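Local coordinates for protein DMATS type aromatic prenyltransferase (Streptomyces coelicolor, PDB 6ZS0) that prenylates tryptophan, probably transferring a dimethylallyl group from dimethylallyl diphosphate to C5 of the indole within an ABBA barrel, at residues R202-L207 against C257-D262; V148-N153 against L193-W198; S225-T230 against S269-Y274. All coordinates share one frame; numbering follows the deposited sequence. Where two conformers were deposited one is given.

Interaction 1. Residues R202-L207 against C257-D262; sequences RAKVYL and CHSFTD
Over one face of the Tyr-206 ring lies the side chain of Cys-257, while the rings of His-258 and Phe-260, on the other side of the sheet, present their edges to backbone carbonyls. Cys-257 CB makes a CH-pi contact 3.9 Å from the Tyr-206 ring centroid. In one of two conformers its SG stands anti to the backbone N (chi1 173°), which carries it over the ring face, 3.7 Å from Tyr-206 CZ, a sulfur-aromatic contact. Val-205 O lies in the His-258 ring plane near CD2; Leu-207 CD1 reaches CD2 obliquely, the two side chains crossing at about a right angle. Ala-203 O lies near the plane of the Phe-260 ring, whose CE2 is 4.0 Å from Val-205 CG2.

Between the strands, Ala-203/Phe-260 and Val-205/His-258 are antiparallel hydrogen-bonded pairs with both bonds made. The Phe-260 N to Ala-203 O bond, at 2.8 Å, is nearly straight at the hydrogen (168°). On the face shared with Tyr-206 and Cys-257, the Lys-204 chain bends near its end, and in one of its two conformers NZ donates to Ser-259 OG over 3.2 Å. Replacing Tyr-206 by an alanine would probably strip Cys-257 of the ring beneath its sulfur and open a gap beside it.

Strand 191-195 flanks 202-207 on its other edge, and Phe-190 meets the Tyr-206 ring edge-to-face. Helix 162-175 packs over the opposite face, where Leu-170 touches both Val-205 and Phe-260, so this strand pair divides the barrel's interior from its helical coat.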
ATOM      1  N   ARG A 202      12.843   8.610  -7.156  1.00 35.43           N
ATOM      2  CA  ARG A 202      12.217   7.324  -7.552  1.00 32.96           C
ATOM      3  C   ARG A 202      10.698   7.547  -7.578  1.00 28.93           C
ATOM      4  O   ARG A 202      10.102   7.580  -6.506  1.00 27.03           O
ATOM      5  CB  ARG A 202      12.743   6.261  -6.596  1.00 34.50           C
ATOM      6  CG  ARG A 202      14.255   6.359  -6.422  1.00 36.95           C
ATOM      7  CD  ARG A 202      14.887   5.150  -5.771  1.00 38.59           C
ATOM      8  NE  ARG A 202      16.341   5.300  -5.759  1.00 40.44           N
ATOM      9  CZ  ARG A 202      17.176   4.563  -5.028  1.00 42.03           C
ATOM     10  NH1 ARG A 202      16.709   3.613  -4.230  1.00 41.97           N
ATOM     11  NH2 ARG A 202      18.479   4.790  -5.091  1.00 43.04           N
ATOM     12  N   ALA A 203      10.130   7.780  -8.766  1.00 26.37           N
ATOM     13  CA  ALA A 203       8.730   8.245  -8.961  1.00 24.92           C
ATOM     14  C   ALA A 203       7.869   7.073  -9.398  1.00 23.80           C
ATOM     15  O   ALA A 203       8.251   6.354 -10.331  1.00 23.35           O
ATOM     16  CB  ALA A 203       8.656   9.348  -9.971  1.00 26.00           C
ATOM     17  N   LYS A 204       6.724   6.908  -8.741  0.61 22.06           N
ATOM     18  CA  LYS A 204       5.789   5.793  -8.989  0.61 21.73           C
ATOM     19  C   LYS A 204       4.439   6.388  -9.376  0.61 20.74           C
ATOM     20  O   LYS A 204       3.931   7.231  -8.615  0.61 20.48           O
ATOM     21  CB  LYS A 204       5.690   4.918  -7.739  0.61 22.43           C
ATOM     22  CG  LYS A 204       7.000   4.263  -7.313  0.61 23.82           C
ATOM     23  CD  LYS A 204       6.918   3.570  -5.956  0.61 24.07           C
ATOM     24  CE  LYS A 204       7.773   2.315  -5.890  0.61 25.31           C
ATOM     25  NZ  LYS A 204       7.136   1.174  -6.591  0.61 25.78           N
ATOM     26  N   VAL A 205       3.907   6.007 -10.536  1.00 19.74           N
ATOM     27  CA  VAL A 205       2.575   6.465 -10.996  1.00 19.13           C
ATOM     28  C   VAL A 205       1.632   5.276 -10.922  1.00 17.53           C
ATOM     29  O   VAL A 205       1.962   4.222 -11.455  1.00 16.90           O
ATOM     30  CB  VAL A 205       2.591   7.059 -12.415  1.00 20.04           C
ATOM     31  CG1 VAL A 205       1.232   7.629 -12.798  1.00 20.70           C
ATOM     32  CG2 VAL A 205       3.662   8.134 -12.560  1.00 20.96           C
ATOM     33  N   TYR A 206       0.510   5.444 -10.245  1.00 16.67           N
ATOM     34  CA  TYR A 206      -0.530   4.405 -10.128  1.00 16.59           C
ATOM     35  C   TYR A 206      -1.661   4.719 -11.095  1.00 17.03           C
ATOM     36  O   TYR A 206      -2.066   5.899 -11.207  1.00 17.53           O
ATOM     37  CB  TYR A 206      -1.051   4.300  -8.701  1.00 16.34           C
ATOM     38  CG  TYR A 206      -0.090   3.697  -7.731  1.00 16.30           C
ATOM     39  CD1 TYR A 206       1.032   4.383  -7.319  1.00 17.02           C
ATOM     40  CD2 TYR A 206      -0.307   2.423  -7.224  1.00 16.57           C
ATOM     41  CE1 TYR A 206       1.924   3.819  -6.424  1.00 17.78           C
ATOM     42  CE2 TYR A 206       0.551   1.870  -6.290  1.00 17.18           C
ATOM     43  CZ  TYR A 206       1.672   2.569  -5.898  1.00 17.94           C
ATOM     44  OH  TYR A 206       2.575   2.034  -5.015  1.00 21.44           O
ATOM     45  N   LEU A 207      -2.162   3.686 -11.773  1.00 16.82           N
ATOM     46  CA  LEU A 207      -3.329   3.769 -12.661  1.00 17.96           C
ATOM     47  C   LEU A 207      -4.429   2.889 -12.097  1.00 17.36           C
ATOM     48  O   LEU A 207      -4.115   1.782 -11.634  1.00 16.45           O
ATOM     49  CB  LEU A 207      -2.954   3.279 -14.068  1.00 19.09           C
ATOM     50  CG  LEU A 207      -2.297   4.297 -15.002  1.00 21.39           C
ATOM     51  CD1 LEU A 207      -1.077   4.908 -14.406  1.00 22.02           C
ATOM     52  CD2 LEU A 207      -1.931   3.629 -16.323  1.00 22.47           C
ATOM     53  N   CYS A 257       1.093   0.051 -11.014  1.00 19.81           N
ATOM     54  CA  CYS A 257       2.112   1.036 -10.612  0.74 20.37           C
ATOM     55  C   CYS A 257       3.245   1.000 -11.664  1.00 20.81           C
ATOM     56  O   CYS A 257       3.627  -0.128 -12.041  1.00 20.78           O
ATOM     57  CB  CYS A 257       2.622   0.668  -9.222  0.74 20.81           C
ATOM     58  SG  CYS A 257       4.029   1.646  -8.660  0.74 22.84           S
ATOM     59  N   HIS A 258       3.738   2.150 -12.081  1.00 21.25           N
ATOM     60  CA  HIS A 258       4.826   2.282 -13.088  1.00 21.98           C
ATOM     61  C   HIS A 258       5.920   3.111 -12.458  1.00 22.65           C
ATOM     62  O   HIS A 258       5.626   4.285 -12.101  1.00 22.07           O
ATOM     63  CB  HIS A 258       4.244   2.887 -14.371  1.00 22.07           C
ATOM     64  CG  HIS A 258       3.037   2.132 -14.810  1.00 22.17           C
ATOM     65  ND1 HIS A 258       3.101   1.157 -15.776  1.00 22.12           N
ATOM     66  CD2 HIS A 258       1.761   2.149 -14.362  1.00 22.00           C
ATOM     67  CE1 HIS A 258       1.914   0.612 -15.919  1.00 22.14           C
ATOM     68  NE2 HIS A 258       1.060   1.207 -15.050  1.00 22.21           N
ATOM     69  N   SER A 259       7.098   2.515 -12.333  1.00 24.44           N
ATOM     70  CA  SER A 259       8.243   3.035 -11.558  1.00 26.10           C
ATOM     71  C   SER A 259       9.222   3.664 -12.540  1.00 27.34           C
ATOM     72  O   SER A 259       9.683   2.937 -13.441  1.00 26.30           O
ATOM     73  CB  SER A 259       8.902   1.937 -10.741  1.00 27.63           C
ATOM     74  OG  SER A 259       8.069   1.576  -9.635  1.00 30.95           O
ATOM     75  N   PHE A 260       9.489   4.967 -12.361  1.00 28.47           N
ATOM     76  CA  PHE A 260      10.542   5.746 -13.067  1.00 30.15           C
ATOM     77  C   PHE A 260      11.704   6.021 -12.099  1.00 31.96           C
ATOM     78  O   PHE A 260      11.512   6.792 -11.129  1.00 31.02           O
ATOM     79  CB  PHE A 260       9.921   7.028 -13.615  1.00 29.75           C
ATOM     80  CG  PHE A 260       8.779   6.809 -14.566  1.00 29.34           C
ATOM     81  CD1 PHE A 260       9.007   6.673 -15.930  1.00 28.95           C
ATOM     82  CD2 PHE A 260       7.470   6.735 -14.104  1.00 28.48           C
ATOM     83  CE1 PHE A 260       7.954   6.477 -16.811  1.00 29.10           C
ATOM     84  CE2 PHE A 260       6.417   6.536 -14.989  1.00 28.26           C
ATOM     85  CZ  PHE A 260       6.661   6.404 -16.342  1.00 28.64           C
ATOM     86  N   THR A 261      12.870   5.418 -12.352  1.00 34.80           N
ATOM     87  CA  THR A 261      14.039   5.452 -11.430  1.00 38.33           C
ATOM     88  C   THR A 261      15.306   5.937 -12.142  1.00 41.69           C
ATOM     89  O   THR A 261      16.106   6.628 -11.482  1.00 43.39           O
ATOM     90  CB  THR A 261      14.253   4.079 -10.796  1.00 38.88           C
ATOM     91  OG1 THR A 261      14.545   3.169 -11.858  1.00 40.02           O
ATOM     92  CG2 THR A 261      13.040   3.631 -10.008  1.00 39.67           C
ATOM     93  N   ASP A 262      15.492   5.596 -13.416  1.00 43.91           N
ATOM     94  CA  ASP A 262      16.665   6.040 -14.221  1.00 46.27           C
ATOM     95  C   ASP A 262      16.569   7.552 -14.439  1.00 46.74           C
ATOM     96  O   ASP A 262      15.539   8.051 -14.890  1.00 45.31           O
ATOM     97  CB  ASP A 262      16.736   5.295 -15.556  1.00 49.26           C
ATOM     98  CG  ASP A 262      16.381   3.815 -15.485  1.00 50.80           C
ATOM     99  OD1 ASP A 262      15.354   3.420 -16.112  1.00 51.29           O
ATOM    100  OD2 ASP A 262      17.131   3.066 -14.823  1.00 53.47           O
TER

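Interaction 2. Residues V148-N153 against L193-W198; sequences VKVYLN and LDLGNW
Lys-149 leaves its backbone with CG anti to N (chi1 -167°) and bends at chi3 (-36°), which lays its end against the carboxylate of Asp-194, itself held at a non-staggered first torsion (chi1 -111°). The two side chains converge at a slant, CE and NZ of Lys-149 each 3.4 Å from Asp-194 OD2, so the salt bridge is a long one, backed by the methylene alongside. On the other face, Val-150 CG2 touches Leu-195 CD1 at 3.7 Å.

The backbones form a regular antiparallel pair at Val-150 and Leu-193, bonded in both directions, but the next hydrogen-bonded pair is only half closed. Leu-195 N reaches Val-148 O over a short 2.6 Å, whereas Val-148 N and Leu-195 O are joined through a water. That water takes a weak bond from Val-148 N and lies 2.9 Å from Leu-195 O, with Asp-194 OD1 also in range. Beyond the strand end the chain curls back, and Trp-198 NE1 donates to Asp-194 O at 3.0 Å, the oxygen lying in the indole plane.

Apolar residues facing outward and a lysine-carboxylate pair facing inward fit the wall of an ABBA barrel, whose lumen houses the prenylation site in this family; Arg-79 and Lys-204 adjoin Lys-149 there, consistent with a basic region for a diphosphate.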
ATOM      1  N   VAL A 148      11.393   5.152   3.248  1.00 21.20           N
ATOM      2  CA  VAL A 148      10.207   6.042   3.346  1.00 20.67           C
ATOM      3  C   VAL A 148       9.642   6.288   1.946  1.00 20.39           C
ATOM      4  O   VAL A 148      10.380   6.705   1.062  1.00 20.53           O
ATOM      5  CB  VAL A 148      10.557   7.346   4.068  1.00 21.03           C
ATOM      6  CG1 VAL A 148       9.400   8.327   4.078  1.00 20.98           C
ATOM      7  CG2 VAL A 148      11.041   7.069   5.486  1.00 21.67           C
ATOM      8  N   LYS A 149       8.348   6.048   1.775  1.00 19.63           N
ATOM      9  CA  LYS A 149       7.620   6.282   0.525  1.00 19.45           C
ATOM     10  C   LYS A 149       6.456   7.207   0.872  1.00 17.81           C
ATOM     11  O   LYS A 149       5.812   6.927   1.883  1.00 18.88           O
ATOM     12  CB  LYS A 149       7.104   4.951  -0.011  1.00 21.71           C
ATOM     13  CG  LYS A 149       6.590   4.964  -1.438  1.00 23.81           C
ATOM     14  CD  LYS A 149       6.407   3.566  -1.994  1.00 26.38           C
ATOM     15  CE  LYS A 149       7.466   2.601  -1.513  1.00 28.66           C
ATOM     16  NZ  LYS A 149       7.515   1.373  -2.343  1.00 31.77           N
ATOM     17  N   VAL A 150       6.242   8.251   0.094  1.00 15.71           N
ATOM     18  CA  VAL A 150       5.108   9.181   0.273  1.00 15.24           C
ATOM     19  C   VAL A 150       4.139   9.028  -0.885  1.00 14.46           C
ATOM     20  O   VAL A 150       4.591   9.060  -2.019  1.00 14.32           O
ATOM     21  CB  VAL A 150       5.634  10.619   0.394  1.00 15.97           C
ATOM     22  CG1 VAL A 150       4.522  11.611   0.570  1.00 16.51           C
ATOM     23  CG2 VAL A 150       6.610  10.691   1.550  1.00 16.65           C
ATOM     24  N   TYR A 151       2.837   8.924  -0.567  1.00 13.56           N
ATOM     25  CA  TYR A 151       1.711   8.793  -1.520  1.00 13.66           C
ATOM     26  C   TYR A 151       0.925  10.092  -1.528  1.00 13.08           C
ATOM     27  O   TYR A 151       0.530  10.554  -0.467  1.00 12.79           O
ATOM     28  CB  TYR A 151       0.809   7.640  -1.115  1.00 14.16           C
ATOM     29  CG  TYR A 151       1.413   6.280  -1.298  1.00 15.47           C
ATOM     30  CD1 TYR A 151       2.279   5.765  -0.359  1.00 16.60           C
ATOM     31  CD2 TYR A 151       1.114   5.518  -2.413  1.00 16.50           C
ATOM     32  CE1 TYR A 151       2.840   4.504  -0.524  1.00 18.01           C
ATOM     33  CE2 TYR A 151       1.676   4.265  -2.594  1.00 17.88           C
ATOM     34  CZ  TYR A 151       2.543   3.768  -1.653  1.00 18.84           C
ATOM     35  OH  TYR A 151       3.074   2.514  -1.801  1.00 22.23           O
ATOM     36  N   LEU A 152       0.761  10.645  -2.719  1.00 13.13           N
ATOM     37  CA  LEU A 152       0.030  11.904  -2.953  1.00 13.21           C
ATOM     38  C   LEU A 152      -1.112  11.653  -3.933  1.00 13.21           C
ATOM     39  O   LEU A 152      -1.137  10.568  -4.567  1.00 13.07           O
ATOM     40  CB  LEU A 152       1.013  12.939  -3.482  1.00 13.59           C
ATOM     41  CG  LEU A 152       2.250  13.182  -2.629  1.00 13.79           C
ATOM     42  CD1 LEU A 152       3.264  13.986  -3.394  1.00 14.24           C
ATOM     43  CD2 LEU A 152       1.852  13.897  -1.350  1.00 13.87           C
ATOM     44  N   ASN A 153      -2.031  12.604  -4.028  1.00 13.33           N
ATOM     45  CA  ASN A 153      -3.349  12.462  -4.721  1.00 13.83           C
ATOM     46  C   ASN A 153      -3.393  13.276  -6.008  1.00 14.55           C
ATOM     47  O   ASN A 153      -3.584  14.490  -5.953  1.00 14.74           O
ATOM     48  CB  ASN A 153      -4.459  12.943  -3.796  1.00 13.94           C
ATOM     49  CG  ASN A 153      -5.832  12.839  -4.415  1.00 14.28           C
ATOM     50  OD1 ASN A 153      -6.008  12.231  -5.468  1.00 14.94           O
ATOM     51  ND2 ASN A 153      -6.806  13.443  -3.761  1.00 14.99           N
ATOM     52  N   LEU A 193       6.547   8.819  -4.153  1.00 18.64           N
ATOM     53  CA  LEU A 193       8.018   9.040  -4.184  1.00 20.64           C
ATOM     54  C   LEU A 193       8.668   8.145  -3.148  1.00 21.24           C
ATOM     55  O   LEU A 193       8.274   8.201  -2.016  1.00 19.70           O
ATOM     56  CB  LEU A 193       8.335  10.506  -3.869  1.00 22.41           C
ATOM     57  CG  LEU A 193       7.995  11.514  -4.947  1.00 24.79           C
ATOM     58  CD1 LEU A 193       8.377  12.924  -4.480  1.00 25.92           C
ATOM     59  CD2 LEU A 193       8.725  11.169  -6.242  1.00 25.81           C
ATOM     60  N   ASP A 194       9.686   7.395  -3.545  1.00 23.66           N
ATOM     61  CA  ASP A 194      10.560   6.641  -2.623  1.00 27.15           C
ATOM     62  C   ASP A 194      11.663   7.592  -2.143  1.00 27.52           C
ATOM     63  O   ASP A 194      12.426   8.005  -2.990  1.00 29.73           O
ATOM     64  CB  ASP A 194      11.162   5.435  -3.338  1.00 30.37           C
ATOM     65  CG  ASP A 194      10.638   4.121  -2.837  1.00 34.19           C
ATOM     66  OD1 ASP A 194      10.913   3.798  -1.663  1.00 38.99           O
ATOM     67  OD2 ASP A 194       9.954   3.446  -3.610  1.00 40.28           O
ATOM     68  N   LEU A 195      11.685   7.970  -0.860  1.00 27.29           N
ATOM     69  CA  LEU A 195      12.684   8.932  -0.284  1.00 28.50           C
ATOM     70  C   LEU A 195      13.773   8.193   0.520  1.00 29.85           C
ATOM     71  O   LEU A 195      13.459   7.280   1.318  1.00 31.21           O
ATOM     72  CB  LEU A 195      11.968   9.953   0.603  1.00 28.03           C
ATOM     73  CG  LEU A 195      10.785  10.685  -0.024  1.00 28.36           C
ATOM     74  CD1 LEU A 195      10.133  11.595   0.997  1.00 28.09           C
ATOM     75  CD2 LEU A 195      11.211  11.468  -1.245  1.00 29.57           C
ATOM     76  N   GLY A 196      15.023   8.591   0.325  1.00 32.14           N
ATOM     77  CA  GLY A 196      16.184   8.012   1.027  1.00 32.01           C
ATOM     78  C   GLY A 196      17.377   8.934   0.932  1.00 33.05           C
ATOM     79  O   GLY A 196      17.178  10.157   0.819  1.00 32.15           O
ATOM     80  N   ASN A 197      18.583   8.377   0.959  1.00 33.84           N
ATOM     81  CA  ASN A 197      19.833   9.173   0.962  1.00 34.95           C
ATOM     82  C   ASN A 197      20.210   9.577  -0.473  1.00 37.95           C
ATOM     83  O   ASN A 197      21.322  10.117  -0.673  1.00 38.28           O
ATOM     84  CB  ASN A 197      20.945   8.407   1.660  1.00 34.75           C
ATOM     85  CG  ASN A 197      21.401   7.172   0.915  1.00 34.69           C
ATOM     86  OD1 ASN A 197      20.749   6.723  -0.037  1.00 34.09           O
ATOM     87  ND2 ASN A 197      22.545   6.635   1.331  1.00 33.84           N
ATOM     88  N   TRP A 198      19.328   9.323  -1.436  1.00 39.96           N
ATOM     89  CA  TRP A 198      19.488   9.735  -2.854  1.00 42.87           C
ATOM     90  C   TRP A 198      18.753  11.069  -3.045  1.00 45.56           C
ATOM     91  O   TRP A 198      17.780  11.330  -2.282  1.00 45.77           O
ATOM     92  CB  TRP A 198      18.991   8.636  -3.803  1.00 43.74           C
ATOM     93  CG  TRP A 198      17.625   8.112  -3.464  1.00 42.74           C
ATOM     94  CD1 TRP A 198      16.425   8.646  -3.844  1.00 43.43           C
ATOM     95  CD2 TRP A 198      17.309   6.970  -2.647  1.00 42.26           C
ATOM     96  NE1 TRP A 198      15.390   7.914  -3.331  1.00 41.53           N
ATOM     97  CE2 TRP A 198      15.894   6.879  -2.588  1.00 42.13           C
ATOM     98  CE3 TRP A 198      18.067   6.019  -1.953  1.00 43.19           C
ATOM     99  CZ2 TRP A 198      15.237   5.864  -1.886  1.00 41.71           C
ATOM    100  CZ3 TRP A 198      17.416   5.032  -1.239  1.00 43.15           C
ATOM    101  CH2 TRP A 198      16.017   4.952  -1.211  1.00 42.10           C
TER
HETATM  102  O   HOH W   1      12.896   4.540   0.670  1.00 40.86           O

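Interaction 3. Residues S225-T230 against S269-Y274; sequences SGLVPT and SGFTLY
Ser-225 packs against a classic beta bulge, formed where Ser-269 and Gly-270 both face Ser-259 at the start of strand 270-275. Here the loop follows the irregular strand end through CA-H...O contacts and apolar side chains. Ser-225 CA points its hydrogen at Ser-269 O, 3.5 Å away, and in return Gly-270 CA approaches Ser-225 O at 3.6 Å. Both contacts are bent at the hydrogen, as is usual for such weak interactions.

The Ser-225 side chain faces the strand. CB rests 3.8 Å from Gly-270 N, while OG lies 3.7 Å from Phe-271 CB; its hydrogen bond goes to Arg-222 O, which ties the serine back into its own loop. Gly-226 then turns the chain with a positive phi (111°), where a side chain would be pressed against the preceding carbonyl oxygen.

That turn delivers Leu-227 to the aromatic ring. Its CD1 comes in the plane of the Phe-271 ring, at the edge, 3.7 Å from CD1 of that ring and 3.9 Å from its CE1, with the two side chains roughly perpendicular. Phe-271 is directed there by CG lying anti to its backbone N (chi1 167°).

Past Leu-227 the chain enters helix 229-240, with Val-228 at the N-cap position. Leu-227 also touches Val-232 of that helix and Leu-329 of strand 324-332, while the Phe-271 ring meets His-258 of strand 254-260 with the planes at about 55°; the contact thus fastens the approach to an outer helix onto three successive barrel strands.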
ATOM      1  N   SER A 225      10.351  -3.874 -17.897  1.00 37.86           N
ATOM      2  CA  SER A 225       9.907  -3.437 -16.546  1.00 36.18           C
ATOM      3  C   SER A 225       9.702  -4.642 -15.608  1.00 34.94           C
ATOM      4  O   SER A 225       9.195  -4.422 -14.500  1.00 33.84           O
ATOM      5  CB  SER A 225       8.701  -2.532 -16.622  1.00 35.36           C
ATOM      6  OG  SER A 225       7.642  -3.149 -17.320  1.00 35.52           O
ATOM      7  N   GLY A 226      10.150  -5.850 -16.001  1.00 35.28           N
ATOM      8  CA  GLY A 226      10.470  -6.950 -15.061  1.00 34.85           C
ATOM      9  C   GLY A 226       9.521  -8.141 -15.108  1.00 34.16           C
ATOM     10  O   GLY A 226       9.842  -9.144 -14.466  1.00 34.27           O
ATOM     11  N   LEU A 227       8.361  -8.036 -15.764  1.00 33.52           N
ATOM     12  CA  LEU A 227       7.372  -9.145 -15.872  1.00 33.28           C
ATOM     13  C   LEU A 227       7.175  -9.506 -17.340  1.00 34.56           C
ATOM     14  O   LEU A 227       7.370  -8.619 -18.205  1.00 35.30           O
ATOM     15  CB  LEU A 227       6.026  -8.743 -15.254  1.00 31.22           C
ATOM     16  CG  LEU A 227       6.043  -8.364 -13.775  1.00 30.30           C
ATOM     17  CD1 LEU A 227       4.620  -8.157 -13.268  1.00 28.57           C
ATOM     18  CD2 LEU A 227       6.738  -9.415 -12.931  1.00 30.21           C
ATOM     19  N   VAL A 228       6.779 -10.753 -17.594  1.00 36.09           N
ATOM     20  CA  VAL A 228       6.465 -11.269 -18.956  1.00 37.34           C
ATOM     21  C   VAL A 228       4.962 -11.514 -19.022  1.00 36.48           C
ATOM     22  O   VAL A 228       4.364 -11.919 -18.030  1.00 35.56           O
ATOM     23  CB  VAL A 228       7.315 -12.510 -19.303  1.00 38.98           C
ATOM     24  CG1 VAL A 228       8.806 -12.191 -19.205  1.00 40.11           C
ATOM     25  CG2 VAL A 228       6.978 -13.733 -18.455  1.00 38.67           C
ATOM     26  N   PRO A 229       4.305 -11.225 -20.174  1.00 37.79           N
ATOM     27  CA  PRO A 229       2.844 -11.310 -20.299  1.00 35.89           C
ATOM     28  C   PRO A 229       2.178 -12.577 -19.739  1.00 35.33           C
ATOM     29  O   PRO A 229       1.128 -12.458 -19.152  1.00 33.30           O
ATOM     30  CB  PRO A 229       2.609 -11.250 -21.815  1.00 37.35           C
ATOM     31  CG  PRO A 229       3.785 -10.454 -22.348  1.00 38.79           C
ATOM     32  CD  PRO A 229       4.941 -10.768 -21.421  1.00 38.76           C
ATOM     33  N   THR A 230       2.798 -13.746 -19.913  1.00 35.60           N
ATOM     34  CA  THR A 230       2.256 -15.050 -19.441  1.00 34.96           C
ATOM     35  C   THR A 230       2.230 -15.082 -17.901  1.00 32.36           C
ATOM     36  O   THR A 230       1.274 -15.690 -17.349  1.00 30.95           O
ATOM     37  CB  THR A 230       3.027 -16.221 -20.069  1.00 37.36           C
ATOM     38  OG1 THR A 230       4.423 -15.923 -20.020  1.00 37.99           O
ATOM     39  CG2 THR A 230       2.620 -16.474 -21.501  1.00 38.40           C
ATOM     40  N   SER A 269      10.971   1.501 -15.472  1.00 29.84           N
ATOM     41  CA  SER A 269      11.857   0.330 -15.244  0.79 29.67           C
ATOM     42  C   SER A 269      11.177  -0.683 -14.323  1.00 28.81           C
ATOM     43  O   SER A 269      11.735  -1.764 -14.112  1.00 29.64           O
ATOM     44  CB  SER A 269      13.180   0.761 -14.688  0.79 29.92           C
ATOM     45  OG  SER A 269      12.992   1.445 -13.477  0.79 29.80           O
ATOM     46  N   GLY A 270      10.006  -0.345 -13.781  1.00 27.27           N
ATOM     47  CA  GLY A 270       9.317  -1.267 -12.866  1.00 26.28           C
ATOM     48  C   GLY A 270       7.829  -1.216 -13.078  1.00 24.61           C
ATOM     49  O   GLY A 270       7.327  -0.161 -13.532  1.00 24.34           O
ATOM     50  N   PHE A 271       7.162  -2.343 -12.853  1.00 23.86           N
ATOM     51  CA  PHE A 271       5.701  -2.482 -13.040  1.00 23.00           C
ATOM     52  C   PHE A 271       5.124  -3.399 -11.968  1.00 22.09           C
ATOM     53  O   PHE A 271       5.662  -4.495 -11.738  1.00 22.24           O
ATOM     54  CB  PHE A 271       5.402  -3.024 -14.428  1.00 23.32           C
ATOM     55  CG  PHE A 271       3.983  -3.487 -14.603  1.00 23.16           C
ATOM     56  CD1 PHE A 271       3.651  -4.823 -14.478  1.00 23.38           C
ATOM     57  CD2 PHE A 271       2.973  -2.575 -14.851  1.00 23.05           C
ATOM     58  CE1 PHE A 271       2.340  -5.248 -14.650  1.00 23.86           C
ATOM     59  CE2 PHE A 271       1.665  -3.004 -15.013  1.00 22.81           C
ATOM     60  CZ  PHE A 271       1.351  -4.344 -14.925  1.00 23.15           C
ATOM     61  N   THR A 272       4.011  -2.984 -11.346  1.00 20.73           N
ATOM     62  CA  THR A 272       3.297  -3.849 -10.382  1.00 19.72           C
ATOM     63  C   THR A 272       1.823  -3.890 -10.759  1.00 18.64           C
ATOM     64  O   THR A 272       1.254  -2.806 -11.112  1.00 18.13           O
ATOM     65  CB  THR A 272       3.477  -3.373  -8.934  1.00 19.61           C
ATOM     66  OG1 THR A 272       4.880  -3.338  -8.639  1.00 20.58           O
ATOM     67  CG2 THR A 272       2.749  -4.270  -7.951  1.00 19.53           C
ATOM     68  N   LEU A 273       1.232  -5.084 -10.721  1.00 17.82           N
ATOM     69  CA  LEU A 273      -0.237  -5.260 -10.830  1.00 17.50           C
ATOM     70  C   LEU A 273      -0.836  -5.649  -9.484  1.00 16.91           C
ATOM     71  O   LEU A 273      -0.334  -6.590  -8.863  1.00 16.71           O
ATOM     72  CB  LEU A 273      -0.558  -6.331 -11.869  1.00 17.92           C
ATOM     73  CG  LEU A 273      -2.048  -6.563 -12.117  1.00 18.16           C
ATOM     74  CD1 LEU A 273      -2.685  -5.367 -12.778  1.00 18.32           C
ATOM     75  CD2 LEU A 273      -2.268  -7.790 -12.989  1.00 18.74           C
ATOM     76  N   TYR A 274      -1.846  -4.892  -9.046  1.00 16.50           N
ATOM     77  CA  TYR A 274      -2.558  -5.062  -7.754  1.00 16.74           C
ATOM     78  C   TYR A 274      -3.972  -5.579  -8.041  1.00 16.62           C
ATOM     79  O   TYR A 274      -4.733  -4.939  -8.816  1.00 16.10           O
ATOM     80  CB  TYR A 274      -2.662  -3.734  -7.001  1.00 17.07           C
ATOM     81  CG  TYR A 274      -1.349  -3.044  -6.706  1.00 17.82           C
ATOM     82  CD1 TYR A 274      -0.724  -3.164  -5.467  1.00 18.20           C
ATOM     83  CD2 TYR A 274      -0.739  -2.254  -7.666  1.00 18.18           C
ATOM     84  CE1 TYR A 274       0.495  -2.535  -5.210  1.00 18.62           C
ATOM     85  CE2 TYR A 274       0.453  -1.593  -7.413  1.00 18.49           C
ATOM     86  CZ  TYR A 274       1.089  -1.754  -6.199  1.00 18.67           C
ATOM     87  OH  TYR A 274       2.293  -1.133  -5.970  1.00 20.12           O
TER

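In the fold
The three contacts follow one another around the same barrel. Interactions 1 and 2 have centres about 11 Å apart and join directly, Arg-202 O lying 3.0 Å from Asp-194 N in a probable hydrogen bond between adjacent strands. The centre of interaction 3 lies about 12 Å from that of interaction 1, which it joins through Ser-259 O and Ser-269 N (2.8 Å, probably hydrogen-bonded), and about 21 Å from that of interaction 2, which it does not touch. Inside the barrel, Tyr-206 OH is 3.3 Å from Tyr-151 OH, probably hydrogen-bonded, and packs at the same distance from Tyr-274 OH. This tyrosine row, with Lys-149 and Lys-204 nearby, is consistent with the tyrosine shield and diphosphate-binding region of related ABBA prenyltransferases.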